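Local coordinates for variant surface glycoprotein MITAT 1.1 (Trypanosoma brucei brucei, PDB 5LY9), which forms a coat on the surface of the African trypanosome, where switching among antigenically distinct variants lets the parasite evade the host immune response, at residues E34-S37 with N38-I42; R69-F72 with A73-N77; K41-A44 with A45-V49. All blocks are in the same frame, centred on the assembly; numbering follows the deposited sequence. Where two conformers were deposited one is given.

Contact 1 (E34-S37 with N38-I42). With NAG (2-acetamido-2-deoxy-beta-D-glucopyranose), chain C.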
# COMPACT_ATOMS: atom_id res chain seq x y z
N GLU A 34 -0.50 -11.64 -3.09
CA GLU A 34 -0.64 -12.57 -4.21
C GLU A 34 0.29 -12.16 -5.35
O GLU A 34 0.87 -13.03 -5.98
CB GLU A 34 -2.08 -12.62 -4.69
CG GLU A 34 -2.94 -13.48 -3.74
CD GLU A 34 -2.36 -14.89 -3.63
OE1 GLU A 34 -2.14 -15.58 -4.69
OE2 GLU A 34 -1.98 -15.26 -2.49
N VAL A 35 0.45 -10.86 -5.59
CA VAL A 35 1.42 -10.42 -6.59
C VAL A 35 2.81 -10.90 -6.19
O VAL A 35 3.53 -11.49 -7.02
CB VAL A 35 1.43 -8.91 -6.72
CG1 VAL A 35 2.65 -8.48 -7.49
CG2 VAL A 35 0.13 -8.40 -7.37
N ILE A 36 3.21 -10.70 -4.93
CA ILE A 36 4.53 -11.10 -4.48
C ILE A 36 4.69 -12.64 -4.53
O ILE A 36 5.70 -13.17 -4.98
CB ILE A 36 4.85 -10.56 -3.10
CG1 ILE A 36 4.93 -9.04 -3.10
CG2 ILE A 36 6.13 -11.13 -2.63
CD1 ILE A 36 4.83 -8.39 -1.71
N SER A 37 3.62 -13.35 -4.10
CA SER A 37 3.61 -14.76 -4.18
C SER A 37 3.86 -15.27 -5.62
O SER A 37 4.65 -16.17 -5.82
CB SER A 37 2.30 -15.33 -3.64
OG SER A 37 2.29 -16.72 -3.78
N ASN A 38 3.19 -14.68 -6.58
CA ASN A 38 3.42 -15.01 -8.00
C ASN A 38 4.86 -14.75 -8.45
O ASN A 38 5.48 -15.59 -9.12
CB ASN A 38 2.46 -14.28 -8.92
CG ASN A 38 1.07 -14.90 -8.96
OD1 ASN A 38 0.79 -15.94 -8.32
ND2 ASN A 38 0.22 -14.31 -9.75
N ILE A 39 5.38 -13.62 -8.04
CA ILE A 39 6.81 -13.31 -8.32
C ILE A 39 7.74 -14.37 -7.73
O ILE A 39 8.68 -14.84 -8.37
CB ILE A 39 7.15 -11.90 -7.77
CG1 ILE A 39 6.48 -10.83 -8.66
CG2 ILE A 39 8.66 -11.66 -7.75
CD1 ILE A 39 6.41 -9.42 -8.08
N GLN A 40 7.47 -14.72 -6.49
CA GLN A 40 8.15 -15.83 -5.82
C GLN A 40 8.08 -17.16 -6.47
O GLN A 40 9.11 -17.85 -6.51
CB GLN A 40 7.79 -15.98 -4.35
CG GLN A 40 8.17 -14.76 -3.49
CD GLN A 40 7.56 -14.92 -2.10
OE1 GLN A 40 6.34 -15.12 -1.97
NE2 GLN A 40 8.40 -14.87 -1.07
N LYS A 41 6.90 -17.53 -6.94
CA LYS A 41 6.72 -18.79 -7.62
C LYS A 41 7.57 -18.82 -8.90
O LYS A 41 8.09 -19.87 -9.26
CB LYS A 41 5.26 -18.98 -7.99
CG LYS A 41 4.41 -19.26 -6.76
CD LYS A 41 2.96 -19.46 -7.17
CE LYS A 41 2.11 -19.70 -5.92
NZ LYS A 41 0.69 -19.74 -6.28
N ILE A 42 7.64 -17.70 -9.61
CA ILE A 42 8.44 -17.64 -10.83
C ILE A 42 9.92 -17.65 -10.51
O ILE A 42 10.72 -18.30 -11.25
CB ILE A 42 8.03 -16.44 -11.72
CG1 ILE A 42 6.56 -16.58 -12.15
CG2 ILE A 42 8.79 -16.38 -13.02
CD1 ILE A 42 6.05 -15.30 -12.74
C1 NAG C . 4.82 -20.22 -13.96
C2 NAG C . 4.19 -20.38 -12.58
C3 NAG C . 5.04 -21.22 -11.68
C4 NAG C . 5.28 -22.56 -12.39
C5 NAG C . 5.92 -22.31 -13.75
C6 NAG C . 6.16 -23.58 -14.59
C7 NAG C . 2.79 -18.56 -11.78
C8 NAG C . 2.68 -17.20 -11.14
N2 NAG C . 4.00 -19.07 -11.97
O3 NAG C . 4.34 -21.45 -10.47
O4 NAG C . 6.20 -23.28 -11.57
O5 NAG C . 5.05 -21.52 -14.51
O6 NAG C . 4.96 -24.36 -14.63
O7 NAG C . 1.80 -19.16 -12.13
O HOH W 1 0.34 -16.80 -5.88
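Glu-34, Asn-38 and Lys-41, neighbours on one flank of a continuous helix, converge on a single water. It donates to Glu-34 OE1 and to Asn-38 OD1, the latter at 2.6 Å, and accepts from Lys-41 NZ at 3.0 Å; a further bond from Ser-37 OG is doubtful, since that side chain was deposited in two conformers. Through these bonds the water joins Glu-34 to Lys-41, whose charged atoms OE1 and NZ stay 5.3 Å apart. Lys-41 gets there fully extended beyond CG, its chain lying alongside Ser-37 with CG 3.2 Å from Ser-37 O.

Asn-38 turns CG away from its own carbonyl carbon (chi1 -78°), which lays the amide back along the helix, CG 3.5 Å from Glu-34 O. From the sugar side, the acetamido methyl C8 of the N-acetylglucosamine of chain C comes within 3.6 Å of that CG, while ND2 makes weak bonds to the carbonyls of Ala-259 and Tyr-264. Another flank is apolar: the side chains of Val-35 and Ile-39 lie side by side, pointing the same way, with Val-35 CG1 3.9 Å from Ile-39 CD1. Gln-40 carries its amide to Lys-84 and Glu-81 of the second subunit. Regular i to i+4 backbone bonds underlie all this in helix 24-55, one arm of the long helical hairpin characteristic of the VSG N-terminal domain.

Contact 2 (R69-F72 with A73-N77). With NAG (2-acetamido-2-deoxy-beta-D-glucopyranose), chain C.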
# COMPACT_ATOMS: atom_id res chain seq x y z
N ARG A 69 15.06 -21.22 -18.13
CA ARG A 69 15.68 -20.56 -16.95
C ARG A 69 15.72 -19.07 -17.20
O ARG A 69 15.38 -18.29 -16.33
CB ARG A 69 17.07 -21.13 -16.78
CG ARG A 69 17.91 -20.50 -15.65
CD ARG A 69 19.04 -19.64 -16.16
NE ARG A 69 19.84 -19.25 -15.00
CZ ARG A 69 20.80 -19.99 -14.45
NH1 ARG A 69 21.23 -21.14 -14.97
NH2 ARG A 69 21.33 -19.58 -13.33
N GLY A 70 16.16 -18.71 -18.40
CA GLY A 70 16.21 -17.28 -18.79
C GLY A 70 14.86 -16.64 -18.80
O GLY A 70 14.72 -15.47 -18.36
N TYR A 71 13.84 -17.38 -19.27
CA TYR A 71 12.48 -16.91 -19.28
C TYR A 71 11.94 -16.64 -17.89
O TYR A 71 11.42 -15.56 -17.59
CB TYR A 71 11.61 -17.86 -20.06
CG TYR A 71 10.18 -17.71 -19.86
CD1 TYR A 71 9.44 -16.87 -20.65
CD2 TYR A 71 9.56 -18.42 -18.87
CE1 TYR A 71 8.12 -16.68 -20.39
CE2 TYR A 71 8.27 -18.24 -18.59
CZ TYR A 71 7.51 -17.39 -19.38
OH TYR A 71 6.12 -17.29 -19.14
N PHE A 72 12.09 -17.61 -17.03
CA PHE A 72 11.60 -17.40 -15.67
C PHE A 72 12.35 -16.26 -14.98
O PHE A 72 11.74 -15.46 -14.27
CB PHE A 72 11.74 -18.69 -14.82
CG PHE A 72 10.83 -19.81 -15.26
CD1 PHE A 72 9.48 -19.61 -15.38
CD2 PHE A 72 11.33 -21.08 -15.49
CE1 PHE A 72 8.59 -20.64 -15.80
CE2 PHE A 72 10.48 -22.11 -15.94
CZ PHE A 72 9.14 -21.88 -16.10
N ALA A 73 13.65 -16.18 -15.17
CA ALA A 73 14.40 -15.02 -14.66
C ALA A 73 13.86 -13.69 -15.15
O ALA A 73 13.59 -12.81 -14.32
CB ALA A 73 15.85 -15.15 -14.99
N ARG A 74 13.68 -13.53 -16.43
CA ARG A 74 13.10 -12.26 -16.92
C ARG A 74 11.77 -12.00 -16.28
O ARG A 74 11.46 -10.86 -15.93
CB ARG A 74 12.95 -12.18 -18.46
CG ARG A 74 14.26 -11.91 -19.15
CD ARG A 74 14.02 -11.27 -20.52
NE ARG A 74 15.26 -11.01 -21.19
CZ ARG A 74 15.36 -10.61 -22.44
NH1 ARG A 74 14.27 -10.35 -23.18
NH2 ARG A 74 16.55 -10.44 -22.96
N LYS A 75 10.95 -13.03 -16.16
CA LYS A 75 9.60 -12.83 -15.68
C LYS A 75 9.56 -12.47 -14.21
O LYS A 75 8.78 -11.60 -13.82
CB LYS A 75 8.72 -14.00 -15.96
CG LYS A 75 8.40 -14.12 -17.47
CD LYS A 75 7.46 -13.01 -18.01
CE LYS A 75 6.05 -13.15 -17.47
NZ LYS A 75 5.18 -11.97 -17.53
N THR A 76 10.36 -13.12 -13.37
CA THR A 76 10.35 -12.76 -11.95
C THR A 76 11.04 -11.41 -11.69
O THR A 76 10.54 -10.57 -10.99
CB THR A 76 10.94 -13.88 -11.09
OG1 THR A 76 10.72 -13.54 -9.73
CG2 THR A 76 12.43 -14.10 -11.36
N ASN A 77 12.14 -11.16 -12.37
CA ASN A 77 12.89 -9.94 -12.15
C ASN A 77 12.14 -8.75 -12.68
O ASN A 77 12.03 -7.73 -12.01
CB ASN A 77 14.24 -10.08 -12.79
CG ASN A 77 15.11 -11.13 -12.12
OD1 ASN A 77 15.05 -11.32 -10.91
ND2 ASN A 77 15.97 -11.74 -12.90
C1 NAG C . 4.82 -20.22 -13.96
C2 NAG C . 4.19 -20.38 -12.58
C3 NAG C . 5.04 -21.22 -11.68
C4 NAG C . 5.28 -22.56 -12.39
C5 NAG C . 5.92 -22.31 -13.75
C6 NAG C . 6.16 -23.58 -14.59
C7 NAG C . 2.79 -18.56 -11.78
C8 NAG C . 2.68 -17.20 -11.14
N2 NAG C . 4.00 -19.07 -11.97
O3 NAG C . 4.34 -21.45 -10.47
O4 NAG C . 6.20 -23.28 -11.57
O5 NAG C . 5.05 -21.52 -14.51
O6 NAG C . 4.96 -24.36 -14.63
O7 NAG C . 1.80 -19.16 -12.13
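Lys-75 folds back over Tyr-71, one turn earlier in helix 62-114. Its CB lies 3.5 Å from Tyr-71 O, the same carbonyl that accepts the Lys-75 backbone N-H. The next carbon, CG, does most of the touching: it sits 3.3 Å from Tyr-71 O and also hangs over one face of the tyrosine ring, 4.1 Å from the centroid and 20° off the ring normal, a CH-pi contact displaced toward the rim at CE1 and CZ. Beyond CG the chain kinks twice, at chi2 and chi3, and these bends carry NZ away from the helix turn to make weak hydrogen bonds with the carbonyls of Leu-262 and Thr-265.

Tyr-71 is in position for this because its CG is trans to the backbone N (chi1 165°), which brings a ring face under Lys-75 CG, the two side chains crossing at a slant. Its hydroxyl reaches Glu-267 N and a glycerol, so the ring is tethered at its far end as well as covered on a face. Tyr-71 CD2 in turn stands 3.6 Å above the plane of the Phe-72 ring, near its rim. At the end of that ring Phe-72 CZ approaches C6 of the N-acetylglucosamine of chain C at 3.7 Å, obliquely. Both aromatic side chains also touch Asn-266, the predicted glycosylation site.

On another side of the helix Arg-74 stretches out to a salt bridge with Asp-348 of the second subunit, packing across helix 275-285 on its way. A lysine-over-tyrosine i to i+4 pair, with Phe-72 next to it against the sugar of a glycan probably linked to Asn-266, sits on the long second arm of the VSG helical hairpin.

Contact 3 (K41-A44 with A45-V49). With NAG (2-acetamido-2-deoxy-beta-D-glucopyranose), chain B.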
# COMPACT_ATOMS: atom_id res chain seq x y z
N LYS A 41 6.90 -17.53 -6.94
CA LYS A 41 6.72 -18.79 -7.62
C LYS A 41 7.57 -18.82 -8.90
O LYS A 41 8.09 -19.87 -9.26
CB LYS A 41 5.26 -18.98 -7.99
CG LYS A 41 4.41 -19.26 -6.76
CD LYS A 41 2.96 -19.46 -7.17
CE LYS A 41 2.11 -19.70 -5.92
NZ LYS A 41 0.69 -19.74 -6.28
N ILE A 42 7.64 -17.70 -9.61
CA ILE A 42 8.44 -17.64 -10.83
C ILE A 42 9.92 -17.65 -10.51
O ILE A 42 10.72 -18.30 -11.25
CB ILE A 42 8.03 -16.44 -11.72
CG1 ILE A 42 6.56 -16.58 -12.15
CG2 ILE A 42 8.79 -16.38 -13.02
CD1 ILE A 42 6.05 -15.30 -12.74
N LYS A 43 10.31 -16.99 -9.45
CA LYS A 43 11.70 -17.14 -8.95
C LYS A 43 12.00 -18.56 -8.60
O LYS A 43 13.10 -19.05 -8.92
CB LYS A 43 11.98 -16.19 -7.77
CG LYS A 43 13.35 -16.24 -7.19
CD LYS A 43 14.50 -15.87 -8.11
CE LYS A 43 14.55 -14.40 -8.52
NZ LYS A 43 15.51 -13.97 -9.61
N ALA A 44 11.06 -19.24 -7.92
CA ALA A 44 11.32 -20.65 -7.59
C ALA A 44 11.54 -21.47 -8.87
O ALA A 44 12.43 -22.32 -8.93
CB ALA A 44 10.21 -21.22 -6.77
N ALA A 45 10.79 -21.20 -9.91
CA ALA A 45 10.95 -21.92 -11.16
C ALA A 45 12.32 -21.63 -11.80
O ALA A 45 12.99 -22.56 -12.29
CB ALA A 45 9.83 -21.61 -12.11
N GLU A 46 12.75 -20.35 -11.78
CA GLU A 46 14.07 -20.01 -12.18
C GLU A 46 15.10 -20.85 -11.45
O GLU A 46 16.01 -21.43 -12.05
CB GLU A 46 14.33 -18.51 -11.99
CG GLU A 46 15.73 -18.09 -12.38
CD GLU A 46 16.15 -16.72 -11.93
OE1 GLU A 46 15.34 -15.95 -11.41
OE2 GLU A 46 17.34 -16.38 -12.11
N TYR A 47 14.93 -20.92 -10.13
CA TYR A 47 15.88 -21.67 -9.30
C TYR A 47 15.91 -23.17 -9.66
O TYR A 47 16.95 -23.78 -9.77
CB TYR A 47 15.61 -21.48 -7.83
CG TYR A 47 16.17 -20.26 -7.17
CD1 TYR A 47 17.49 -19.90 -7.34
CD2 TYR A 47 15.45 -19.55 -6.23
CE1 TYR A 47 18.03 -18.76 -6.72
CE2 TYR A 47 16.00 -18.45 -5.59
CZ TYR A 47 17.29 -18.07 -5.83
OH TYR A 47 17.89 -17.03 -5.14
N LYS A 48 14.74 -23.76 -9.85
CA LYS A 48 14.65 -25.21 -10.14
C LYS A 48 15.36 -25.53 -11.40
O LYS A 48 16.14 -26.47 -11.46
CB LYS A 48 13.20 -25.72 -10.16
CG LYS A 48 12.59 -25.61 -8.78
CD LYS A 48 11.26 -26.28 -8.63
CE LYS A 48 10.33 -25.55 -7.70
NZ LYS A 48 9.15 -26.38 -7.38
N VAL A 49 15.08 -24.76 -12.46
CA VAL A 49 15.78 -25.03 -13.75
C VAL A 49 17.26 -24.80 -13.59
O VAL A 49 18.07 -25.58 -14.08
CB VAL A 49 15.17 -24.25 -14.94
CG1 VAL A 49 15.81 -24.71 -16.21
CG2 VAL A 49 13.64 -24.44 -15.03
C1 NAG B . 5.72 -24.56 -11.21
C2 NAG B . 6.91 -25.36 -10.79
C3 NAG B . 6.53 -26.72 -10.19
C4 NAG B . 5.45 -26.56 -9.11
C5 NAG B . 4.33 -25.75 -9.74
C6 NAG B . 3.14 -25.51 -8.83
C7 NAG B . 9.12 -25.31 -11.78
C8 NAG B . 9.98 -25.73 -12.92
N2 NAG B . 7.85 -25.64 -11.87
O3 NAG B . 7.68 -27.41 -9.63
O4 NAG B . 5.07 -27.83 -8.48
O5 NAG B . 4.83 -24.44 -10.13
O6 NAG B . 3.61 -24.85 -7.69
O7 NAG B . 9.52 -24.65 -10.85
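Residues 41-44 pass into 45-49 as unbroken alpha helix, each carbonyl from Lys-41 to Ala-44 taking the N-H four residues on, the Lys-41 O to Ala-45 N bond being the most bent at 149°. Lys-43 runs side by side with Glu-46, and its NZ makes a salt bridge to Glu-46 OE1 at 2.7 Å, met on the syn side and 21° out of the carboxylate plane. Bends at chi2 and chi3 curl the lysine so that its CD passes over one face of the Tyr-47 ring, with CG 3.8 Å from Tyr-47 CE2.

This face of helix 24-55 belongs to the VSG dimer interface: Glu-46 OE2 bonds the hydroxyl of Tyr-47 of the second subunit, and the reverse pair repeats it. Sharing Glu-46 between lysine and tyrosine probably stabilises its negative charge in a buried place.

Facing the glycan instead, Lys-48 donates from NZ to O3 of the N-acetylglucosamine of chain B at 2.9 Å and also bonds Leu-337 O. The sugar's acetamide oxygen O7 meets both Lys-48 and Ala-45, 3.3 Å from Lys-48 CD and 3.1 Å from Ala-45 CA.

How the contacts relate
Contacts 1 and 3 are overlapping stretches of helix 24-55, their centres 10 Å apart, sharing Lys-41 and Ile-42; contact 2 is on the partner helix 62-114, about 12 Å from contact 1 and 8 Å from contact 3, between centres. Two probable hydrogen bonds tie the helices together: Ile-39 O to Thr-76 OG1 at 2.8 Å and Lys-43 NZ to Asn-77 OD1 at 3.0 Å. Ile-42 CG2 adds packing at 3.3 Å from Phe-72 O. The glycan runs past all three: contacts 1 and 2 touch the sugar of chain C, whose O4 is joined to C1 of the chain B sugar beside contact 3. Each contact also reaches the second subunit.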